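Local atomic coordinates of AlyQ (Persicobacter sp. CCB-QB2, PDB entry 7D2A), a protein that binds uronic acid sugars derived from alginate through a family 32 carbohydrate-binding module that also holds a calcium ion. Residues E25-G30 with I45-G50; I111-F116 with T127-F132; F72-G77 with E99-T104; G30-R35 with K59-N64. All blocks are in the same frame, centred on the assembly; numbering follows the deposited sequence.

Contact 1 (E25-G30 with I45-G50); sequences ENTIDG and ITFDLG. With CA (calcium ion), chain C.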
loop_
_atom_site.group_PDB
_atom_site.type_symbol
_atom_site.label_atom_id
_atom_site.label_comp_id
_atom_site.label_asym_id
_atom_site.label_seq_id
_atom_site.Cartn_x
_atom_site.Cartn_y
_atom_site.Cartn_z
ATOM N N GLU A 25 -6.934 -5.129 6.935
ATOM C CA GLU A 25 -7.816 -3.997 7.312
ATOM C C GLU A 25 -7.153 -3.096 8.349
ATOM O O GLU A 25 -7.611 -1.992 8.512
ATOM C CB GLU A 25 -9.155 -4.504 7.859
ATOM C CG GLU A 25 -9.134 -4.920 9.320
ATOM C CD GLU A 25 -10.406 -5.619 9.795
ATOM O OE1 GLU A 25 -11.549 -5.134 9.484
ATOM O OE2 GLU A 25 -10.264 -6.660 10.381
ATOM N N ASN A 26 -6.077 -3.542 8.981
ATOM C CA ASN A 26 -5.373 -2.653 9.916
ATOM C C ASN A 26 -4.755 -1.444 9.189
ATOM O O ASN A 26 -4.312 -0.475 9.826
ATOM C CB ASN A 26 -4.292 -3.390 10.685
ATOM C CG ASN A 26 -4.863 -4.337 11.718
ATOM O OD1 ASN A 26 -6.077 -4.380 11.991
ATOM N ND2 ASN A 26 -3.963 -5.108 12.283
ATOM N N THR A 27 -4.605 -1.515 7.874
ATOM C CA THR A 27 -4.034 -0.390 7.095
ATOM C C THR A 27 -5.022 0.743 6.904
ATOM O O THR A 27 -4.604 1.795 6.427
ATOM C CB THR A 27 -3.527 -0.851 5.728
ATOM O OG1 THR A 27 -4.598 -1.436 4.986
ATOM C CG2 THR A 27 -2.426 -1.868 5.860
ATOM N N ILE A 28 -6.292 0.567 7.264
ATOM C CA ILE A 28 -7.307 1.634 7.002
ATOM C C ILE A 28 -8.045 1.974 8.293
ATOM O O ILE A 28 -9.181 2.514 8.190
ATOM C CB ILE A 28 -8.232 1.277 5.834
ATOM C CG1 ILE A 28 -9.048 0.026 6.098
ATOM C CG2 ILE A 28 -7.436 1.132 4.544
ATOM C CD1 ILE A 28 -10.230 -0.096 5.119
ATOM N N ASP A 29 -7.421 1.723 9.421
ATOM C CA ASP A 29 -8.110 2.019 10.702
ATOM C C ASP A 29 -7.684 3.387 11.245
ATOM O O ASP A 29 -8.205 3.785 12.310
ATOM C CB ASP A 29 -7.910 0.890 11.710
ATOM C CG ASP A 29 -6.480 0.675 12.175
ATOM O OD1 ASP A 29 -5.557 1.419 11.726
ATOM O OD2 ASP A 29 -6.327 -0.209 13.049
ATOM N N GLY A 30 -6.788 4.134 10.578
ATOM C CA GLY A 30 -6.363 5.446 11.065
ATOM C C GLY A 30 -5.322 5.356 12.158
ATOM O O GLY A 30 -4.991 6.351 12.723
ATOM N N ILE A 45 -0.981 -6.540 -0.971
ATOM C CA ILE A 45 -2.224 -6.089 -0.329
ATOM C C ILE A 45 -3.008 -5.273 -1.348
ATOM O O ILE A 45 -2.394 -4.443 -2.074
ATOM C CB ILE A 45 -1.932 -5.310 0.962
ATOM C CG1 ILE A 45 -3.216 -4.913 1.676
ATOM C CG2 ILE A 45 -0.933 -4.136 0.751
ATOM C CD1 ILE A 45 -2.946 -4.505 3.133
ATOM N N THR A 46 -4.278 -5.509 -1.456
ATOM C CA THR A 46 -5.130 -4.933 -2.514
ATOM C C THR A 46 -6.257 -4.137 -1.896
ATOM O O THR A 46 -7.081 -4.695 -1.126
ATOM C CB THR A 46 -5.684 -6.000 -3.471
ATOM O OG1 THR A 46 -4.593 -6.844 -3.858
ATOM C CG2 THR A 46 -6.314 -5.335 -4.677
ATOM N N PHE A 47 -6.352 -2.863 -2.252
ATOM C CA PHE A 47 -7.346 -1.893 -1.764
ATOM C C PHE A 47 -8.415 -1.706 -2.811
ATOM O O PHE A 47 -8.079 -1.533 -3.994
ATOM C CB PHE A 47 -6.672 -0.557 -1.475
ATOM C CG PHE A 47 -5.552 -0.738 -0.518
ATOM C CD1 PHE A 47 -5.787 -0.806 0.855
ATOM C CD2 PHE A 47 -4.271 -0.951 -0.968
ATOM C CE1 PHE A 47 -4.730 -1.059 1.709
ATOM C CE2 PHE A 47 -3.218 -1.203 -0.093
ATOM C CZ PHE A 47 -3.474 -1.279 1.237
ATOM N N ASP A 48 -9.683 -1.769 -2.401
ATOM C CA ASP A 48 -10.848 -1.638 -3.293
ATOM C C ASP A 48 -11.502 -0.279 -3.019
ATOM O O ASP A 48 -11.959 -0.072 -1.874
ATOM C CB ASP A 48 -11.794 -2.799 -3.038
ATOM C CG ASP A 48 -12.999 -2.867 -3.938
ATOM O OD1 ASP A 48 -13.178 -1.977 -4.807
ATOM O OD2 ASP A 48 -13.710 -3.869 -3.791
ATOM N N LEU A 49 -11.669 0.529 -4.067
ATOM C CA LEU A 49 -12.353 1.831 -3.934
ATOM C C LEU A 49 -13.858 1.683 -4.129
ATOM O O LEU A 49 -14.590 2.728 -3.930
ATOM C CB LEU A 49 -11.781 2.849 -4.913
ATOM C CG LEU A 49 -10.283 3.116 -4.793
ATOM C CD1 LEU A 49 -9.848 4.213 -5.780
ATOM C CD2 LEU A 49 -9.867 3.486 -3.372
ATOM N N GLY A 50 -14.301 0.508 -4.595
ATOM C CA GLY A 50 -15.745 0.217 -4.749
ATOM C C GLY A 50 -16.205 0.502 -6.172
ATOM O O GLY A 50 -17.154 -0.115 -6.622
HETATM CA CA CA C . -3.201 0.922 11.132
#
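The ring of F47 meets T27 at its edge and in its plane: OG1 of T27 lies 3.3 Å from CE1 of F47, where the weakly positive aromatic C-H can suit an oxygen. I28 comes to the same ring at a slant, its CG2 4.5 Å from CD1 of F47. Threonine fits here because its two branches do different work. With OG1 placed between the backbone N and the carbonyl carbon (chi1 59°), it faces the ring edge and also hydrogen-bonds the carbonyl O of P24, while the methyl CG2 meets CD1 of I45 tip to tip at 3.8 Å. I45 reaches that point because its CG1 runs anti to the backbone N (chi1 -177°). N26 of the 3-10 turn gives its carbonyl O to the calcium ion at 2.2 Å, and D29, in the loop just after, adds OD1 at 2.5 Å. At the far end of the strand, D48 OD1 accepts from G50 N in an Asx turn, and G50 takes a positive phi that a glycine adopts easily. F47 packs further on V129 and I131 of strand 123-133. Strand 43-49 runs between strands 13-16 and 110-118 in the five-stranded sheet, and the calcium-binding turn sits against its inner side chains.

Contact 2 (I111-F116 with T127-F132); sequences IRITGF and TEVAIF. With CA (calcium ion), chain C.
I111 wraps much of its side chain round the CD1 methyl of I131, which comes within 3.8 Å of CB of I111 and 3.9 Å of its CG1. The two reach toward each other tip to tip, and CD1 of I111 passes on to CG2 of I131 at 4.1 Å. The bend of I111 at chi2 (74°) folds its end methyl back beside its partner, whereas I131 is extended and offers its tip. A second, slimmer pair lies two residues along: CD1 of I113 meets CG2 of V129 at 4.0 Å. Beta-branched residues suit both strands, being at ease in extended backbone and filling the core with compact methyl groups. The contact lies at the heart of the beta-sandwich of this F5/8 type C domain, where strand 110-118 of the five-stranded sheet faces strand 123-133 of the other. An alanine in place of I111 is likely to open a gap round the CD1 methyl of I131 and leave that methyl freer to turn. F47 and I74 border the same core from neighbouring strands. At the start of the segment, T127 and E128 form a classic beta bulge opposite A61. The calcium ion is bound there by T127 O at 2.4 Å and by E128 OE2, also at 2.4 Å; N26, D29, N31 and T34 complete its shell.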
loop_
_atom_site.group_PDB
_atom_site.type_symbol
_atom_site.label_atom_id
_atom_site.label_comp_id
_atom_site.label_asym_id
_atom_site.label_seq_id
_atom_site.Cartn_x
_atom_site.Cartn_y
_atom_site.Cartn_z
ATOM N N ILE A 111 -6.168 -0.915 -6.182
ATOM C CA ILE A 111 -4.767 -0.500 -5.981
ATOM C C ILE A 111 -4.091 -1.584 -5.177
ATOM O O ILE A 111 -4.595 -1.922 -4.098
ATOM C CB ILE A 111 -4.682 0.851 -5.256
ATOM C CG1 ILE A 111 -5.242 2.023 -6.062
ATOM C CG2 ILE A 111 -3.232 1.100 -4.905
ATOM C CD1 ILE A 111 -6.703 2.150 -6.212
ATOM N N ARG A 112 -3.032 -2.152 -5.730
ATOM C CA ARG A 112 -2.295 -3.225 -5.057
ATOM C C ARG A 112 -0.897 -2.743 -4.733
ATOM O O ARG A 112 -0.182 -2.272 -5.640
ATOM C CB ARG A 112 -2.234 -4.455 -5.967
ATOM C CG ARG A 112 -1.417 -5.609 -5.400
ATOM C CD ARG A 112 -1.603 -6.825 -6.273
ATOM N NE ARG A 112 -2.904 -7.402 -6.122
ATOM C CZ ARG A 112 -3.342 -8.479 -6.776
ATOM N NH1 ARG A 112 -2.557 -9.071 -7.663
ATOM N NH2 ARG A 112 -4.575 -8.923 -6.557
ATOM N N ILE A 113 -0.439 -2.934 -3.493
ATOM C CA ILE A 113 0.955 -2.729 -3.097
ATOM C C ILE A 113 1.612 -4.086 -2.978
ATOM O O ILE A 113 1.140 -4.874 -2.194
ATOM C CB ILE A 113 1.091 -1.920 -1.789
ATOM C CG1 ILE A 113 0.442 -0.548 -1.951
ATOM C CG2 ILE A 113 2.535 -1.882 -1.389
ATOM C CD1 ILE A 113 0.435 0.267 -0.687
ATOM N N THR A 114 2.662 -4.306 -3.750
ATOM C CA THR A 114 3.470 -5.538 -3.689
ATOM C C THR A 114 4.748 -5.194 -2.954
ATOM O O THR A 114 5.391 -4.211 -3.282
ATOM C CB THR A 114 3.737 -6.129 -5.082
ATOM O OG1 THR A 114 2.507 -6.409 -5.739
ATOM C CG2 THR A 114 4.563 -7.381 -4.951
ATOM N N GLY A 115 5.076 -5.975 -1.913
ATOM C CA GLY A 115 6.288 -5.743 -1.137
ATOM C C GLY A 115 7.390 -6.717 -1.452
ATOM O O GLY A 115 7.052 -7.912 -1.754
ATOM N N PHE A 116 8.630 -6.240 -1.320
ATOM C CA PHE A 116 9.853 -7.021 -1.661
ATOM C C PHE A 116 10.725 -7.187 -0.438
ATOM O O PHE A 116 11.947 -7.355 -0.579
ATOM C CB PHE A 116 10.570 -6.403 -2.855
ATOM C CG PHE A 116 9.656 -6.333 -4.041
ATOM C CD1 PHE A 116 9.206 -7.497 -4.624
ATOM C CD2 PHE A 116 9.209 -5.122 -4.530
ATOM C CE1 PHE A 116 8.320 -7.458 -5.688
ATOM C CE2 PHE A 116 8.323 -5.081 -5.595
ATOM C CZ PHE A 116 7.874 -6.258 -6.168
ATOM N N THR A 127 1.513 0.218 8.166
ATOM C CA THR A 127 0.582 0.618 9.232
ATOM C C THR A 127 -0.654 1.341 8.702
ATOM O O THR A 127 -1.746 1.180 9.291
ATOM C CB THR A 127 1.317 1.469 10.270
ATOM O OG1 THR A 127 1.778 2.636 9.602
ATOM C CG2 THR A 127 2.466 0.737 10.914
ATOM N N GLU A 128 -0.545 2.099 7.628
ATOM C CA GLU A 128 -1.672 2.898 7.095
ATOM C C GLU A 128 -1.505 3.032 5.599
ATOM O O GLU A 128 -0.325 3.245 5.176
ATOM C CB GLU A 128 -1.713 4.267 7.776
ATOM C CG GLU A 128 -2.235 4.229 9.210
ATOM C CD GLU A 128 -3.695 3.807 9.279
ATOM O OE1 GLU A 128 -4.544 4.596 8.759
ATOM O OE2 GLU A 128 -4.045 2.730 9.859
ATOM N N VAL A 129 -2.604 3.037 4.862
ATOM C CA VAL A 129 -2.615 3.419 3.433
ATOM C C VAL A 129 -3.759 4.374 3.193
ATOM O O VAL A 129 -4.864 4.140 3.760
ATOM C CB VAL A 129 -2.714 2.173 2.545
ATOM C CG1 VAL A 129 -2.934 2.552 1.067
ATOM C CG2 VAL A 129 -1.480 1.325 2.634
ATOM N N ALA A 130 -3.549 5.318 2.300
ATOM C CA ALA A 130 -4.603 6.232 1.844
ATOM C C ALA A 130 -4.408 6.485 0.356
ATOM O O ALA A 130 -3.282 6.454 -0.143
ATOM C CB ALA A 130 -4.627 7.466 2.690
ATOM N N ILE A 131 -5.470 6.728 -0.372
ATOM C CA ILE A 131 -5.461 6.738 -1.850
ATOM C C ILE A 131 -6.197 7.992 -2.229
ATOM O O ILE A 131 -7.396 8.163 -1.748
ATOM C CB ILE A 131 -6.124 5.479 -2.430
ATOM C CG1 ILE A 131 -5.334 4.245 -1.981
ATOM C CG2 ILE A 131 -6.252 5.576 -3.936
ATOM C CD1 ILE A 131 -5.947 2.933 -2.361
ATOM N N PHE A 132 -5.585 8.782 -3.150
ATOM C CA PHE A 132 -5.971 10.170 -3.454
ATOM C C PHE A 132 -6.079 10.447 -4.941
ATOM O O PHE A 132 -5.386 9.852 -5.799
ATOM C CB PHE A 132 -4.925 11.122 -2.875
ATOM C CG PHE A 132 -4.780 11.035 -1.387
ATOM C CD1 PHE A 132 -4.037 10.005 -0.849
ATOM C CD2 PHE A 132 -5.387 11.940 -0.548
ATOM C CE1 PHE A 132 -3.839 9.921 0.518
ATOM C CE2 PHE A 132 -5.225 11.824 0.840
ATOM C CZ PHE A 132 -4.460 10.817 1.348
HETATM CA CA CA C . -3.201 0.922 11.132
#

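Contact 3 (F72-G77 with E99-T104); sequences FSISLG and ESYSFT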
loop_
_atom_site.group_PDB
_atom_site.type_symbol
_atom_site.label_atom_id
_atom_site.label_comp_id
_atom_site.label_asym_id
_atom_site.label_seq_id
_atom_site.Cartn_x
_atom_site.Cartn_y
_atom_site.Cartn_z
ATOM N N PHE A 72 8.956 -1.913 -2.791
ATOM C CA PHE A 72 7.546 -2.132 -3.165
ATOM C C PHE A 72 7.276 -1.638 -4.582
ATOM O O PHE A 72 8.078 -0.964 -5.192
ATOM C CB PHE A 72 6.613 -1.420 -2.173
ATOM C CG PHE A 72 6.638 0.069 -2.310
ATOM C CD1 PHE A 72 7.615 0.836 -1.691
ATOM C CD2 PHE A 72 5.689 0.717 -3.090
ATOM C CE1 PHE A 72 7.651 2.217 -1.837
ATOM C CE2 PHE A 72 5.751 2.084 -3.270
ATOM C CZ PHE A 72 6.740 2.831 -2.673
ATOM N N SER A 73 6.137 -2.032 -5.097
ATOM C CA SER A 73 5.591 -1.521 -6.352
ATOM C C SER A 73 4.095 -1.354 -6.134
ATOM O O SER A 73 3.492 -2.050 -5.283
ATOM C CB SER A 73 5.972 -2.352 -7.518
ATOM O OG SER A 73 5.396 -3.605 -7.438
ATOM N N ILE A 74 3.514 -0.452 -6.903
ATOM C CA ILE A 74 2.063 -0.184 -6.894
ATOM C C ILE A 74 1.523 -0.545 -8.270
ATOM O O ILE A 74 2.083 -0.036 -9.284
ATOM C CB ILE A 74 1.789 1.282 -6.521
ATOM C CG1 ILE A 74 2.471 1.683 -5.202
ATOM C CG2 ILE A 74 0.294 1.568 -6.519
ATOM C CD1 ILE A 74 2.354 3.147 -4.869
ATOM N N SER A 75 0.453 -1.281 -8.291
ATOM C CA SER A 75 -0.252 -1.628 -9.547
ATOM C C SER A 75 -1.713 -1.303 -9.384
ATOM O O SER A 75 -2.251 -1.301 -8.258
ATOM C CB SER A 75 -0.011 -3.054 -9.965
ATOM O OG SER A 75 -0.464 -4.020 -9.009
ATOM N N LEU A 76 -2.374 -0.957 -10.463
ATOM C CA LEU A 76 -3.800 -0.627 -10.336
ATOM C C LEU A 76 -4.580 -1.012 -11.586
ATOM O O LEU A 76 -4.022 -1.422 -12.621
ATOM C CB LEU A 76 -3.954 0.847 -9.962
ATOM C CG LEU A 76 -3.185 1.865 -10.800
ATOM C CD1 LEU A 76 -3.603 1.804 -12.245
ATOM C CD2 LEU A 76 -3.385 3.283 -10.239
ATOM N N GLY A 77 -5.879 -0.886 -11.467
ATOM C CA GLY A 77 -6.740 -1.126 -12.632
ATOM C C GLY A 77 -8.109 -1.580 -12.198
ATOM O O GLY A 77 -8.478 -1.348 -11.058
ATOM N N GLU A 99 3.737 8.368 3.739
ATOM C CA GLU A 99 4.681 8.827 2.697
ATOM C C GLU A 99 3.970 8.746 1.358
ATOM O O GLU A 99 3.394 7.711 1.045
ATOM C CB GLU A 99 5.921 7.942 2.762
ATOM C CG GLU A 99 7.012 8.322 1.786
ATOM C CD GLU A 99 8.334 7.717 2.260
ATOM O OE1 GLU A 99 8.874 8.195 3.299
ATOM O OE2 GLU A 99 8.825 6.785 1.609
ATOM N N SER A 100 4.080 9.786 0.550
ATOM C CA SER A 100 3.331 9.900 -0.731
ATOM C C SER A 100 4.114 9.349 -1.932
ATOM O O SER A 100 5.316 9.648 -2.111
ATOM C CB SER A 100 2.923 11.312 -0.968
ATOM O OG SER A 100 2.103 11.738 0.095
ATOM N N TYR A 101 3.442 8.522 -2.690
ATOM C CA TYR A 101 3.961 7.954 -3.973
ATOM C C TYR A 101 2.959 8.385 -5.037
ATOM O O TYR A 101 1.830 7.891 -5.134
ATOM C CB TYR A 101 4.103 6.446 -3.855
ATOM C CG TYR A 101 4.853 6.024 -2.621
ATOM C CD1 TYR A 101 6.141 6.463 -2.431
ATOM C CD2 TYR A 101 4.222 5.312 -1.623
ATOM C CE1 TYR A 101 6.841 6.149 -1.282
ATOM C CE2 TYR A 101 4.929 4.957 -0.475
ATOM C CZ TYR A 101 6.240 5.384 -0.306
ATOM O OH TYR A 101 6.910 5.080 0.867
ATOM N N SER A 102 3.400 9.347 -5.840
ATOM C CA SER A 102 2.599 10.050 -6.863
ATOM C C SER A 102 2.955 9.472 -8.235
ATOM O O SER A 102 4.085 8.959 -8.405
ATOM C CB SER A 102 2.877 11.561 -6.844
ATOM O OG SER A 102 2.379 12.153 -5.649
ATOM N N PHE A 103 2.013 9.525 -9.171
ATOM C CA PHE A 103 2.205 9.009 -10.539
ATOM C C PHE A 103 1.188 9.688 -11.421
ATOM O O PHE A 103 0.164 10.217 -10.978
ATOM C CB PHE A 103 2.085 7.482 -10.568
ATOM C CG PHE A 103 0.949 6.896 -9.776
ATOM C CD1 PHE A 103 -0.343 6.861 -10.272
ATOM C CD2 PHE A 103 1.151 6.537 -8.454
ATOM C CE1 PHE A 103 -1.393 6.403 -9.499
ATOM C CE2 PHE A 103 0.112 6.039 -7.675
ATOM C CZ PHE A 103 -1.162 5.972 -8.201
ATOM N N THR A 104 1.414 9.634 -12.729
ATOM C CA THR A 104 0.464 10.205 -13.700
ATOM C C THR A 104 -0.947 9.672 -13.478
ATOM O O THR A 104 -1.125 8.464 -13.310
ATOM C CB THR A 104 0.940 9.918 -15.141
ATOM O OG1 THR A 104 2.272 10.385 -15.219
ATOM C CG2 THR A 104 0.053 10.561 -16.178
#
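The aromatic part of the contact is an edge-to-face pair, with F72 giving its edge to the face of Y101. CZ of F72 stands over the centre of the tyrosine ring, 3.5 Å from CZ of Y101; the centroids of the F72 and Y101 rings are 4.5 Å apart and the planes are inclined at 50°. A chi1 of 71° sets the phenyl of F72 between its own backbone N and carbonyl carbon, and from there it leans across to the tyrosine. The carbonyl O of E99 lies over the opposite face of Y101, toward the rim.

Apolar packing continues along both strands. CD1 of I74 touches CB of Y101 at 3.9 Å, the two side chains crossing at about a right angle. Farther on, CD2 of L76 meets CE1 of F103 at 3.8 Å, approaching from the opposite direction and obliquely to the ring.

The polar element is the phenol. Y101 OH donates to OE2 of E99, 2.7 Å away and above the carboxylate plane, and is also hydrogen-bonded to NE1 of W62. Were Y101 an alanine, E99 OE2 and W62 NE1 would probably both lose their phenol partner, and F72 the ring face it leans on.

The strands belong to facing sheets, crossing at -50° with their axes 9.9 Å apart, so side chains alone bridge them. Tyrosine suits this place in the sandwich because it serves both needs: its ring adds to the apolar layer, while its hydroxyl, held by two partners, tethers the end of the ring, whose turning is limited by F72 on one face and the carbonyl O of E99 on the other.

Contact 4 (G30-R35 with K59-N64); sequences GNLSTR and KAAWYN. With CA (calcium ion), chain C; MAW (4-deoxy-alpha-L-erythro-hex-4-enopyranuronic acid), chain B.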
loop_
_atom_site.group_PDB
_atom_site.type_symbol
_atom_site.label_atom_id
_atom_site.label_comp_id
_atom_site.label_asym_id
_atom_site.label_seq_id
_atom_site.Cartn_x
_atom_site.Cartn_y
_atom_site.Cartn_z
ATOM N N GLY A 30 -6.788 4.134 10.578
ATOM C CA GLY A 30 -6.363 5.446 11.065
ATOM C C GLY A 30 -5.322 5.356 12.158
ATOM O O GLY A 30 -4.991 6.351 12.723
ATOM N N ASN A 31 -4.859 4.159 12.500
ATOM C CA ASN A 31 -3.952 3.956 13.658
ATOM C C ASN A 31 -2.560 3.553 13.166
ATOM O O ASN A 31 -2.409 2.410 12.626
ATOM C CB ASN A 31 -4.542 2.892 14.561
ATOM C CG ASN A 31 -3.927 2.883 15.926
ATOM O OD1 ASN A 31 -2.795 3.336 16.107
ATOM N ND2 ASN A 31 -4.691 2.336 16.874
ATOM N N LEU A 32 -1.550 4.367 13.487
ATOM C CA LEU A 32 -0.159 4.034 13.107
ATOM C C LEU A 32 0.378 2.904 13.984
ATOM O O LEU A 32 1.455 2.397 13.644
ATOM C CB LEU A 32 0.738 5.267 13.161
ATOM C CG LEU A 32 0.406 6.358 12.132
ATOM C CD1 LEU A 32 1.063 7.648 12.505
ATOM C CD2 LEU A 32 0.868 5.938 10.750
ATOM N N SER A 33 -0.313 2.478 15.045
ATOM C CA SER A 33 0.183 1.386 15.924
ATOM C C SER A 33 -0.345 0.021 15.486
ATOM O O SER A 33 0.022 -0.986 16.147
ATOM C CB SER A 33 -0.162 1.644 17.377
ATOM O OG SER A 33 -1.519 1.371 17.639
ATOM N N THR A 34 -1.173 -0.033 14.436
ATOM C CA THR A 34 -1.700 -1.321 13.930
ATOM C C THR A 34 -1.248 -1.485 12.499
ATOM O O THR A 34 -1.188 -0.460 11.763
ATOM C CB THR A 34 -3.213 -1.368 14.023
ATOM O OG1 THR A 34 -3.691 -0.388 13.114
ATOM C CG2 THR A 34 -3.707 -1.161 15.439
ATOM N N ARG A 35 -0.945 -2.708 12.098
ATOM C CA ARG A 35 -0.303 -2.965 10.799
ATOM C C ARG A 35 -0.917 -4.184 10.124
ATOM O O ARG A 35 -1.517 -5.059 10.784
ATOM C CB ARG A 35 1.200 -3.222 10.941
ATOM C CG ARG A 35 1.551 -4.507 11.664
ATOM C CD ARG A 35 3.026 -4.603 11.956
ATOM N NE ARG A 35 3.386 -5.865 12.583
ATOM C CZ ARG A 35 3.497 -6.063 13.902
ATOM N NH1 ARG A 35 3.247 -5.086 14.774
ATOM N NH2 ARG A 35 3.896 -7.245 14.350
ATOM N N LYS A 59 -0.539 6.977 -0.562
ATOM C CA LYS A 59 0.319 7.199 0.614
ATOM C C LYS A 59 0.346 5.919 1.435
ATOM O O LYS A 59 -0.684 5.242 1.651
ATOM C CB LYS A 59 -0.163 8.340 1.508
ATOM C CG LYS A 59 -0.336 9.689 0.836
ATOM C CD LYS A 59 -0.717 10.790 1.826
ATOM C CE LYS A 59 -0.833 12.138 1.156
ATOM N NZ LYS A 59 -0.677 13.214 2.155
ATOM N N ALA A 60 1.539 5.564 1.889
ATOM C CA ALA A 60 1.705 4.422 2.822
ATOM C C ALA A 60 2.610 4.834 3.965
ATOM O O ALA A 60 3.633 5.520 3.752
ATOM C CB ALA A 60 2.229 3.183 2.136
ATOM N N ALA A 61 2.199 4.437 5.150
ATOM C CA ALA A 61 3.017 4.506 6.376
ATOM C C ALA A 61 3.552 3.119 6.649
ATOM O O ALA A 61 2.788 2.141 6.681
ATOM C CB ALA A 61 2.205 5.049 7.531
ATOM N N TRP A 62 4.848 3.045 6.892
ATOM C CA TRP A 62 5.579 1.776 7.045
ATOM C C TRP A 62 5.873 1.459 8.507
ATOM O O TRP A 62 6.207 2.356 9.286
ATOM C CB TRP A 62 6.860 1.849 6.242
ATOM C CG TRP A 62 6.593 1.964 4.780
ATOM C CD1 TRP A 62 6.516 3.126 4.075
ATOM C CD2 TRP A 62 6.396 0.894 3.853
ATOM N NE1 TRP A 62 6.198 2.858 2.773
ATOM C CE2 TRP A 62 6.145 1.496 2.590
ATOM C CE3 TRP A 62 6.372 -0.502 3.976
ATOM C CZ2 TRP A 62 5.899 0.706 1.457
ATOM C CZ3 TRP A 62 6.105 -1.264 2.867
ATOM C CH2 TRP A 62 5.857 -0.659 1.627
ATOM N N TYR A 63 5.711 0.192 8.849
ATOM C CA TYR A 63 6.074 -0.280 10.212
ATOM C C TYR A 63 7.573 -0.097 10.382
ATOM O O TYR A 63 8.319 -0.470 9.472
ATOM C CB TYR A 63 5.730 -1.755 10.358
ATOM C CG TYR A 63 6.066 -2.378 11.686
ATOM C CD1 TYR A 63 5.458 -1.947 12.853
ATOM C CD2 TYR A 63 6.963 -3.427 11.739
ATOM C CE1 TYR A 63 5.721 -2.568 14.057
ATOM C CE2 TYR A 63 7.217 -4.064 12.943
ATOM C CZ TYR A 63 6.612 -3.619 14.092
ATOM O OH TYR A 63 6.931 -4.264 15.263
ATOM N N ASN A 64 8.005 0.486 11.497
ATOM C CA ASN A 64 9.443 0.767 11.719
ATOM C C ASN A 64 9.961 1.628 10.563
ATOM O O ASN A 64 11.122 1.478 10.112
ATOM C CB ASN A 64 10.251 -0.513 11.904
ATOM C CG ASN A 64 9.999 -1.188 13.232
ATOM O OD1 ASN A 64 9.463 -0.572 14.142
ATOM N ND2 ASN A 64 10.380 -2.444 13.329
HETATM CA CA CA C . -3.201 0.922 11.132
HETATM C C1 MAW B . 8.025 -10.117 12.598
HETATM C C2 MAW B . 6.648 -10.062 13.129
HETATM O O2 MAW B . 6.497 -9.181 14.278
HETATM C C3 MAW B . 5.751 -9.586 11.954
HETATM O O3 MAW B . 4.472 -9.190 12.413
HETATM C C4 MAW B . 6.449 -8.423 11.230
HETATM C C5 MAW B . 7.681 -8.052 11.477
HETATM O O5 MAW B . 8.505 -8.773 12.432
HETATM C C6 MAW B . 8.363 -6.977 10.816
HETATM O O6A MAW B . 9.580 -6.778 11.127
HETATM O O6B MAW B . 7.785 -6.274 9.903
#
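The glycan pocket of this carbohydrate-binding module has R35 stacked on Y63 at one wall. The guanidinium lies nearly flat on the ring, the planes 26° apart, and CZ of R35 stands 4.3 Å from the Y63 centroid in a cation-pi contact. CD of R35 adds a CH-pi contact over the same face, 3.8 Å from that centroid. The arginine chain, extended from CG to NE, carries CD and the head group along the ring, and chi4 of -95° turns the guanidinium plane across the line of the chain, near to that of the ring. The stack leaves the guanidinium edge for sugar: NH2 of R35 donates to O3 of the unsaturated uronic acid at 2.8 Å, almost straight at 175°, with O3 in the guanidinium plane. NE of R35 is hydrogen-bonded to S37 OG, which fixes the group further. Y63 also touches the ligand, CD2 lying 3.5 Å from its carboxylate O6B, and S125, D20, R68 and N121 hydrogen-bond the same sugar. The preceding type I turn, N31 to T34, curls round the calcium ion, which takes N31 O at 2.2 Å and T34 OG1 at 2.4 Å, as well as T34 O. N31 OD1 accepts from S33 N, an Asx turn that shapes the bend. L32 sets CD2 on CB of A61 at 3.6 Å, where a small residue leaves room for it. Strand 52-62, which carries A61, runs between strands 99-103 and 123-133, and L32 also packs on T127 and E128 of the latter.

Overall arrangement
From the N terminus, contact 1 comes first, closing the loop from 25-30 to strand 43-49. Contact 4 starts at G30, which the two share, and reaches strand 52-62, so the two cross along the chain. Contact 3 follows in series, joining strand 70-77 to 99-103, and contact 2 comes last, joining 110-118 to 123-133; none is nested. Contacts 2 and 3 are both bridges between the facing sheets; within the five-stranded sheet R112 and T114 hydrogen-bond, backbone to backbone, with S75 and S73. Contacts 1, 2 and 4 converge on one calcium ion, tying the loop between strands 13-16 and 36-39 to strand 123-133. Contact 4 alone includes residues of the glycan pocket.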